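Local coordinates for Serine/threonine-protein kinase Tel1 (Chaetomium thermophilum, PDB 6SKY) that probably acts as a DNA-damage checkpoint kinase, using ATP to phosphorylate serine and threonine residues of its protein substrates, including histone H2A, at residues L2632-L2644 with R2819-E2831. Numbering follows the deposited sequence.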
ATOM      1  N   LEU A2632       4.234 -20.301 -15.057  1.00 23.05           N
ATOM      2  CA  LEU A2632       4.021 -18.905 -14.679  1.00 23.05           C
ATOM      3  C   LEU A2632       4.484 -18.636 -13.261  1.00 23.05           C
ATOM      4  O   LEU A2632       4.954 -17.538 -12.959  1.00 23.05           O
ATOM      5  CB  LEU A2632       2.551 -18.527 -14.793  1.00 23.05           C
ATOM      6  CG  LEU A2632       1.919 -18.446 -16.167  1.00 23.05           C
ATOM      7  CD1 LEU A2632       0.493 -18.027 -16.001  1.00 23.05           C
ATOM      8  CD2 LEU A2632       2.673 -17.470 -17.004  1.00 23.05           C
ATOM      9  N   LEU A2633       4.323 -19.608 -12.371  1.00 23.56           N
ATOM     10  CA  LEU A2633       4.704 -19.381 -10.976  1.00 23.56           C
ATOM     11  C   LEU A2633       6.185 -19.069 -10.785  1.00 23.56           C
ATOM     12  O   LEU A2633       6.554 -18.533  -9.739  1.00 23.56           O
ATOM     13  CB  LEU A2633       4.351 -20.585 -10.112  1.00 23.56           C
ATOM     14  CG  LEU A2633       2.901 -20.791  -9.711  1.00 23.56           C
ATOM     15  CD1 LEU A2633       2.840 -21.876  -8.670  1.00 23.56           C
ATOM     16  CD2 LEU A2633       2.320 -19.512  -9.191  1.00 23.56           C
ATOM     17  N   LYS A2634       7.046 -19.390 -11.745  1.00 25.66           N
ATOM     18  CA  LYS A2634       8.487 -19.212 -11.578  1.00 25.66           C
ATOM     19  C   LYS A2634       8.959 -17.782 -11.776  1.00 25.66           C
ATOM     20  O   LYS A2634      10.159 -17.531 -11.660  1.00 25.66           O
ATOM     21  CB  LYS A2634       9.259 -20.092 -12.554  1.00 25.66           C
ATOM     22  CG  LYS A2634       9.126 -21.560 -12.330  1.00 25.66           C
ATOM     23  CD  LYS A2634      10.139 -22.292 -13.168  1.00 25.66           C
ATOM     24  CE  LYS A2634       9.973 -23.789 -13.055  1.00 25.66           C
ATOM     25  NZ  LYS A2634       8.801 -24.283 -13.820  1.00 25.66           N
ATOM     26  N   LEU A2635       8.073 -16.849 -12.091  1.00 26.88           N
ATOM     27  CA  LEU A2635       8.467 -15.491 -12.427  1.00 26.88           C
ATOM     28  C   LEU A2635       8.363 -14.539 -11.253  1.00 26.88           C
ATOM     29  O   LEU A2635       8.548 -13.334 -11.432  1.00 26.88           O
ATOM     30  CB  LEU A2635       7.615 -14.972 -13.581  1.00 26.88           C
ATOM     31  CG  LEU A2635       7.557 -15.850 -14.822  1.00 26.88           C
ATOM     32  CD1 LEU A2635       6.478 -15.355 -15.748  1.00 26.88           C
ATOM     33  CD2 LEU A2635       8.893 -15.854 -15.516  1.00 26.88           C
ATOM     34  N   HIS A2636       8.072 -15.040 -10.060  1.00 26.46           N
ATOM     35  CA  HIS A2636       7.854 -14.203  -8.895  1.00 26.46           C
ATOM     36  C   HIS A2636       8.800 -14.606  -7.782  1.00 26.46           C
ATOM     37  O   HIS A2636       9.125 -15.778  -7.620  1.00 26.46           O
ATOM     38  CB  HIS A2636       6.416 -14.298  -8.435  1.00 26.46           C
ATOM     39  CG  HIS A2636       5.439 -13.853  -9.471  1.00 26.46           C
ATOM     40  ND1 HIS A2636       4.862 -12.605  -9.460  1.00 26.46           N
ATOM     41  CD2 HIS A2636       4.963 -14.478 -10.571  1.00 26.46           C
ATOM     42  CE1 HIS A2636       4.059 -12.485 -10.500  1.00 26.46           C
ATOM     43  NE2 HIS A2636       4.103 -13.608 -11.190  1.00 26.46           N
ATOM     44  N   ARG A2637       9.240 -13.617  -7.012  1.00 28.43           N
ATOM     45  CA  ARG A2637      10.309 -13.850  -6.051  1.00 28.43           C
ATOM     46  C   ARG A2637       9.883 -14.828  -4.966  1.00 28.43           C
ATOM     47  O   ARG A2637      10.655 -15.712  -4.586  1.00 28.43           O
ATOM     48  CB  ARG A2637      10.757 -12.514  -5.458  1.00 28.43           C
ATOM     49  CG  ARG A2637      11.430 -12.602  -4.114  1.00 28.43           C
ATOM     50  CD  ARG A2637      12.903 -12.334  -4.184  1.00 28.43           C
ATOM     51  NE  ARG A2637      13.548 -12.702  -2.929  1.00 28.43           N
ATOM     52  CZ  ARG A2637      14.373 -13.735  -2.782  1.00 28.43           C
ATOM     53  NH1 ARG A2637      14.907 -13.997  -1.601  1.00 28.43           N
ATOM     54  NH2 ARG A2637      14.673 -14.499  -3.819  1.00 28.43           N
ATOM     55  N   GLU A2638       8.646 -14.720  -4.488  1.00 28.18           N
ATOM     56  CA  GLU A2638       8.226 -15.505  -3.332  1.00 28.18           C
ATOM     57  C   GLU A2638       7.932 -16.955  -3.680  1.00 28.18           C
ATOM     58  O   GLU A2638       8.236 -17.849  -2.892  1.00 28.18           O
ATOM     59  CB  GLU A2638       7.001 -14.874  -2.688  1.00 28.18           C
ATOM     60  CG  GLU A2638       7.278 -13.564  -2.016  1.00 28.18           C
ATOM     61  CD  GLU A2638       8.200 -13.698  -0.830  1.00 28.18           C
ATOM     62  OE1 GLU A2638       8.388 -14.826  -0.338  1.00 28.18           O
ATOM     63  OE2 GLU A2638       8.742 -12.669  -0.381  1.00 28.18           O
ATOM     64  N   THR A2639       7.321 -17.211  -4.832  1.00 25.43           N
ATOM     65  CA  THR A2639       7.051 -18.587  -5.219  1.00 25.43           C
ATOM     66  C   THR A2639       8.285 -19.269  -5.772  1.00 25.43           C
ATOM     67  O   THR A2639       8.432 -20.480  -5.630  1.00 25.43           O
ATOM     68  CB  THR A2639       5.933 -18.636  -6.247  1.00 25.43           C
ATOM     69  OG1 THR A2639       6.272 -17.792  -7.340  1.00 25.43           O
ATOM     70  CG2 THR A2639       4.659 -18.162  -5.645  1.00 25.43           C
ATOM     71  N   ARG A2640       9.176 -18.514  -6.400  1.00 27.84           N
ATOM     72  CA  ARG A2640      10.409 -19.087  -6.912  1.00 27.84           C
ATOM     73  C   ARG A2640      11.398 -19.370  -5.796  1.00 27.84           C
ATOM     74  O   ARG A2640      12.155 -20.340  -5.873  1.00 27.84           O
ATOM     75  CB  ARG A2640      11.001 -18.143  -7.944  1.00 27.84           C
ATOM     76  CG  ARG A2640      12.409 -18.402  -8.357  1.00 27.84           C
ATOM     77  CD  ARG A2640      12.818 -17.309  -9.310  1.00 27.84           C
ATOM     78  NE  ARG A2640      14.243 -17.307  -9.596  1.00 27.84           N
ATOM     79  CZ  ARG A2640      14.822 -16.489 -10.466  1.00 27.84           C
ATOM     80  NH1 ARG A2640      16.129 -16.547 -10.667  1.00 27.84           N
ATOM     81  NH2 ARG A2640      14.089 -15.618 -11.142  1.00 27.84           N
ATOM     82  N   GLN A2641      11.401 -18.547  -4.750  1.00 27.82           N
ATOM     83  CA  GLN A2641      12.277 -18.796  -3.616  1.00 27.82           C
ATOM     84  C   GLN A2641      11.950 -20.112  -2.929  1.00 27.82           C
ATOM     85  O   GLN A2641      12.842 -20.760  -2.377  1.00 27.82           O
ATOM     86  CB  GLN A2641      12.165 -17.637  -2.638  1.00 27.82           C
ATOM     87  CG  GLN A2641      12.962 -17.792  -1.384  1.00 27.82           C
ATOM     88  CD  GLN A2641      12.518 -16.835  -0.314  1.00 27.82           C
ATOM     89  OE1 GLN A2641      12.730 -17.071   0.874  1.00 27.82           O
ATOM     90  NE2 GLN A2641      11.888 -15.744  -0.725  1.00 27.82           N
ATOM     91  N   ARG A2642      10.690 -20.530  -2.965  1.00 25.52           N
ATOM     92  CA  ARG A2642      10.222 -21.749  -2.326  1.00 25.52           C
ATOM     93  C   ARG A2642      10.012 -22.893  -3.297  1.00 25.52           C
ATOM     94  O   ARG A2642       9.529 -23.946  -2.887  1.00 25.52           O
ATOM     95  CB  ARG A2642       8.920 -21.478  -1.587  1.00 25.52           C
ATOM     96  CG  ARG A2642       9.094 -20.568  -0.431  1.00 25.52           C
ATOM     97  CD  ARG A2642       7.805 -19.950  -0.015  1.00 25.52           C
ATOM     98  NE  ARG A2642       7.985 -19.163   1.193  1.00 25.52           N
ATOM     99  CZ  ARG A2642       8.469 -17.930   1.215  1.00 25.52           C
ATOM    100  NH1 ARG A2642       8.599 -17.294   2.363  1.00 25.52           N
ATOM    101  NH2 ARG A2642       8.823 -17.334   0.094  1.00 25.52           N
ATOM    102  N   ASN A2643      10.355 -22.712  -4.568  1.00 26.08           N
ATOM    103  CA  ASN A2643      10.166 -23.731  -5.598  1.00 26.08           C
ATOM    104  C   ASN A2643       8.731 -24.230  -5.629  1.00 26.08           C
ATOM    105  O   ASN A2643       8.475 -25.422  -5.780  1.00 26.08           O
ATOM    106  CB  ASN A2643      11.128 -24.899  -5.411  1.00 26.08           C
ATOM    107  CG  ASN A2643      12.543 -24.455  -5.194  1.00 26.08           C
ATOM    108  OD1 ASN A2643      13.229 -24.951  -4.308  1.00 26.08           O
ATOM    109  ND2 ASN A2643      12.991 -23.504  -5.994  1.00 26.08           N
ATOM    110  N   LEU A2644       7.782 -23.314  -5.481  1.00 23.08           N
ATOM    111  CA  LEU A2644       6.380 -23.692  -5.528  1.00 23.08           C
ATOM    112  C   LEU A2644       5.999 -24.015  -6.960  1.00 23.08           C
ATOM    113  O   LEU A2644       6.192 -23.201  -7.863  1.00 23.08           O
ATOM    114  CB  LEU A2644       5.498 -22.585  -4.966  1.00 23.08           C
ATOM    115  CG  LEU A2644       5.531 -22.395  -3.456  1.00 23.08           C
ATOM    116  CD1 LEU A2644       4.798 -21.152  -3.072  1.00 23.08           C
ATOM    117  CD2 LEU A2644       4.913 -23.569  -2.784  1.00 23.08           C
ATOM    118  N   ARG A2819       0.921 -19.830   4.651  1.00 22.26           N
ATOM    119  CA  ARG A2819       1.784 -18.862   3.992  1.00 22.26           C
ATOM    120  C   ARG A2819       2.029 -19.235   2.541  1.00 22.26           C
ATOM    121  O   ARG A2819       2.083 -18.361   1.677  1.00 22.26           O
ATOM    122  CB  ARG A2819       3.107 -18.738   4.733  1.00 22.26           C
ATOM    123  CG  ARG A2819       2.990 -18.199   6.125  1.00 22.26           C
ATOM    124  CD  ARG A2819       3.544 -16.822   6.231  1.00 22.26           C
ATOM    125  NE  ARG A2819       4.963 -16.782   5.931  1.00 22.26           N
ATOM    126  CZ  ARG A2819       5.644 -15.659   5.757  1.00 22.26           C
ATOM    127  NH1 ARG A2819       6.936 -15.699   5.482  1.00 22.26           N
ATOM    128  NH2 ARG A2819       5.027 -14.498   5.851  1.00 22.26           N
ATOM    129  N   CYS A2820       2.173 -20.523   2.246  1.00 22.40           N
ATOM    130  CA  CYS A2820       2.414 -20.915   0.867  1.00 22.40           C
ATOM    131  C   CYS A2820       1.157 -20.822   0.023  1.00 22.40           C
ATOM    132  O   CYS A2820       1.243 -20.498  -1.162  1.00 22.40           O
ATOM    133  CB  CYS A2820       2.996 -22.322   0.816  1.00 22.40           C
ATOM    134  SG  CYS A2820       4.703 -22.395   1.341  1.00 22.40           S
ATOM    135  N   CYS A2821      -0.010 -21.076   0.610  1.00 17.76           N
ATOM    136  CA  CYS A2821      -1.265 -20.785  -0.069  1.00 17.76           C
ATOM    137  C   CYS A2821      -1.367 -19.312  -0.422  1.00 17.76           C
ATOM    138  O   CYS A2821      -1.766 -18.960  -1.535  1.00 17.76           O
ATOM    139  CB  CYS A2821      -2.443 -21.197   0.807  1.00 17.76           C
ATOM    140  SG  CYS A2821      -2.836 -22.923   0.817  1.00 17.76           S
ATOM    141  N   GLU A2822      -0.993 -18.431   0.505  1.00 22.51           N
ATOM    142  CA  GLU A2822      -1.085 -16.999   0.241  1.00 22.51           C
ATOM    143  C   GLU A2822      -0.089 -16.550  -0.816  1.00 22.51           C
ATOM    144  O   GLU A2822      -0.431 -15.741  -1.677  1.00 22.51           O
ATOM    145  CB  GLU A2822      -0.890 -16.215   1.532  1.00 22.51           C
ATOM    146  CG  GLU A2822      -2.109 -16.220   2.417  1.00 22.51           C
ATOM    147  CD  GLU A2822      -1.803 -15.827   3.841  1.00 22.51           C
ATOM    148  OE1 GLU A2822      -0.683 -15.355   4.102  1.00 22.51           O
ATOM    149  OE2 GLU A2822      -2.682 -15.999   4.708  1.00 22.51           O
ATOM    150  N   PHE A2823       1.142 -17.059  -0.781  1.00 20.59           N
ATOM    151  CA  PHE A2823       2.111 -16.703  -1.814  1.00 20.59           C
ATOM    152  C   PHE A2823       1.676 -17.203  -3.183  1.00 20.59           C
ATOM    153  O   PHE A2823       1.788 -16.481  -4.177  1.00 20.59           O
ATOM    154  CB  PHE A2823       3.488 -17.263  -1.475  1.00 20.59           C
ATOM    155  CG  PHE A2823       4.128 -16.620  -0.299  1.00 20.59           C
ATOM    156  CD1 PHE A2823       4.076 -15.260  -0.127  1.00 20.59           C
ATOM    157  CD2 PHE A2823       4.780 -17.378   0.644  1.00 20.59           C
ATOM    158  CE1 PHE A2823       4.661 -14.671   0.962  1.00 20.59           C
ATOM    159  CE2 PHE A2823       5.361 -16.789   1.732  1.00 20.59           C
ATOM    160  CZ  PHE A2823       5.300 -15.437   1.888  1.00 20.59           C
ATOM    161  N   THR A2824       1.181 -18.439  -3.258  1.00 19.53           N
ATOM    162  CA  THR A2824       0.712 -18.971  -4.529  1.00 19.53           C
ATOM    163  C   THR A2824      -0.430 -18.138  -5.082  1.00 19.53           C
ATOM    164  O   THR A2824      -0.413 -17.748  -6.250  1.00 19.53           O
ATOM    165  CB  THR A2824       0.269 -20.422  -4.364  1.00 19.53           C
ATOM    166  OG1 THR A2824       1.286 -21.163  -3.696  1.00 19.53           O
ATOM    167  CG2 THR A2824       0.016 -21.048  -5.700  1.00 19.53           C
ATOM    168  N   LEU A2825      -1.445 -17.869  -4.261  1.00 20.64           N
ATOM    169  CA  LEU A2825      -2.600 -17.127  -4.747  1.00 20.64           C
ATOM    170  C   LEU A2825      -2.229 -15.702  -5.119  1.00 20.64           C
ATOM    171  O   LEU A2825      -2.747 -15.156  -6.096  1.00 20.64           O
ATOM    172  CB  LEU A2825      -3.702 -17.130  -3.701  1.00 20.64           C
ATOM    173  CG  LEU A2825      -4.972 -16.412  -4.120  1.00 20.64           C
ATOM    174  CD1 LEU A2825      -5.589 -17.111  -5.297  1.00 20.64           C
ATOM    175  CD2 LEU A2825      -5.936 -16.350  -2.973  1.00 20.64           C
ATOM    176  N   ASP A2826      -1.326 -15.087  -4.364  1.00 24.49           N
ATOM    177  CA  ASP A2826      -0.890 -13.743  -4.685  1.00 24.49           C
ATOM    178  C   ASP A2826      -0.148 -13.702  -6.008  1.00 24.49           C
ATOM    179  O   ASP A2826      -0.320 -12.763  -6.787  1.00 24.49           O
ATOM    180  CB  ASP A2826      -0.010 -13.216  -3.565  1.00 24.49           C
ATOM    181  CG  ASP A2826       0.248 -11.746  -3.679  1.00 24.49           C
ATOM    182  OD1 ASP A2826      -0.456 -11.077  -4.463  1.00 24.49           O
ATOM    183  OD2 ASP A2826       1.156 -11.252  -2.983  1.00 24.49           O
ATOM    184  N   ALA A2827       0.688 -14.702  -6.285  1.00 23.31           N
ATOM    185  CA  ALA A2827       1.357 -14.745  -7.578  1.00 23.31           C
ATOM    186  C   ALA A2827       0.393 -15.079  -8.704  1.00 23.31           C
ATOM    187  O   ALA A2827       0.611 -14.663  -9.840  1.00 23.31           O
ATOM    188  CB  ALA A2827       2.495 -15.756  -7.553  1.00 23.31           C
ATOM    189  N   LEU A2828      -0.662 -15.835  -8.420  1.00 22.02           N
ATOM    190  CA  LEU A2828      -1.605 -16.193  -9.471  1.00 22.02           C
ATOM    191  C   LEU A2828      -2.458 -15.009  -9.878  1.00 22.02           C
ATOM    192  O   LEU A2828      -2.691 -14.794 -11.068  1.00 22.02           O
ATOM    193  CB  LEU A2828      -2.500 -17.345  -9.031  1.00 22.02           C
ATOM    194  CG  LEU A2828      -1.951 -18.756  -9.159  1.00 22.02           C
ATOM    195  CD1 LEU A2828      -3.007 -19.760  -8.798  1.00 22.02           C
ATOM    196  CD2 LEU A2828      -1.446 -18.992 -10.552  1.00 22.02           C
ATOM    197  N   ARG A2829      -2.955 -14.239  -8.919  1.00 25.62           N
ATOM    198  CA  ARG A2829      -3.780 -13.108  -9.318  1.00 25.62           C
ATOM    199  C   ARG A2829      -2.962 -11.925  -9.809  1.00 25.62           C
ATOM    200  O   ARG A2829      -3.546 -10.925 -10.221  1.00 25.62           O
ATOM    201  CB  ARG A2829      -4.709 -12.677  -8.182  1.00 25.62           C
ATOM    202  CG  ARG A2829      -4.041 -12.455  -6.886  1.00 25.62           C
ATOM    203  CD  ARG A2829      -4.839 -11.550  -5.991  1.00 25.62           C
ATOM    204  NE  ARG A2829      -6.030 -12.174  -5.445  1.00 25.62           N
ATOM    205  CZ  ARG A2829      -6.737 -11.645  -4.455  1.00 25.62           C
ATOM    206  NH1 ARG A2829      -7.815 -12.257  -4.002  1.00 25.62           N
ATOM    207  NH2 ARG A2829      -6.354 -10.503  -3.921  1.00 25.62           N
ATOM    208  N   GLU A2830      -1.639 -12.015  -9.796  1.00 30.32           N
ATOM    209  CA  GLU A2830      -0.781 -11.063 -10.483  1.00 30.32           C
ATOM    210  C   GLU A2830      -0.381 -11.537 -11.868  1.00 30.32           C
ATOM    211  O   GLU A2830       0.412 -10.871 -12.531  1.00 30.32           O
ATOM    212  CB  GLU A2830       0.470 -10.784  -9.656  1.00 30.32           C
ATOM    213  CG  GLU A2830       0.266  -9.702  -8.625  1.00 30.32           C
ATOM    214  CD  GLU A2830       1.139  -9.878  -7.402  1.00 30.32           C
ATOM    215  OE1 GLU A2830       2.149 -10.607  -7.485  1.00 30.32           O
ATOM    216  OE2 GLU A2830       0.808  -9.289  -6.351  1.00 30.32           O
ATOM    217  N   GLU A2831      -0.903 -12.677 -12.310  1.00 28.76           N
ATOM    218  CA  GLU A2831      -0.672 -13.229 -13.636  1.00 28.76           C
ATOM    219  C   GLU A2831      -1.990 -13.547 -14.314  1.00 28.76           C
ATOM    220  O   GLU A2831      -2.061 -14.464 -15.122  1.00 28.76           O
ATOM    221  CB  GLU A2831       0.180 -14.491 -13.571  1.00 28.76           C
ATOM    222  CG  GLU A2831       1.521 -14.319 -12.939  1.00 28.76           C
ATOM    223  CD  GLU A2831       2.549 -13.793 -13.904  1.00 28.76           C
ATOM    224  OE1 GLU A2831       2.363 -13.968 -15.121  1.00 28.76           O
ATOM    225  OE2 GLU A2831       3.548 -13.203 -13.446  1.00 28.76           O
TER
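A2827 and T2639 mark the tight part of this contact, where the axes of helices 2637-2641 and 2819-2828 approach to 9.1 Å. The T2639 methyl CG2 lies 3.8 Å from A2827 CB, while OG1 sits between the backbone N and the carbonyl carbon (chi1 55°), which points it back to donate to L2633 O in the carbonyl plane. A2827 CB also sits over one face of the H2636 ring, 4.2 Å from its centroid, a CH-pi contact. At the edge of that ring NE2 donates to E2831 OE2, the planes almost perpendicular; the modelled 2.4 Å between NE2 and OE2 is doubtful at this resolution. Both residues are partly exposed yet well covered across the contact. Buried leucines flank A2827 and T2639: L2633 CD2 meets L2828 CD2 at 4.0 Å, and L2644 CD1 comes 3.6 Å from T2824 OG1, which itself bonds to C2820 O.

F2823 carries the other end. Its CE2 stands over the centre of the R2642 guanidinium, 3.3 Å from NH1, but the planes are 45° apart, ruling out a parallel stack. The E2638 carboxylate lies over a face of the F2823 ring, toward its rim, the planes 16° apart. R2642 NH2 grips E2638 twice, through the backbone O, in the guanidinium plane, and through OE1 in a salt bridge whose hydrogen bond is bent and weak. Replacing R2642 with alanine would probably leave E2638 OE1 without its cation, take the cover off F2823 CE2 and cost D1928 an arginine partner.

Only the exposed fringe is loose: E2830 OE1 stays 3.9 Å from H2636 ND1, and L2635 CD1 barely reaches E2831.

D1928, from the FAT region, takes salt bridges from R2642 and R2819, consistent with the FAT solenoid gripping the kinase domain. The contact itself joins the N-lobe, between strands 2604-2611 and 2651-2655, to a C-lobe helix of the two-lobed PI3K-related kinase fold, away from the nucleotide and magnesium sites.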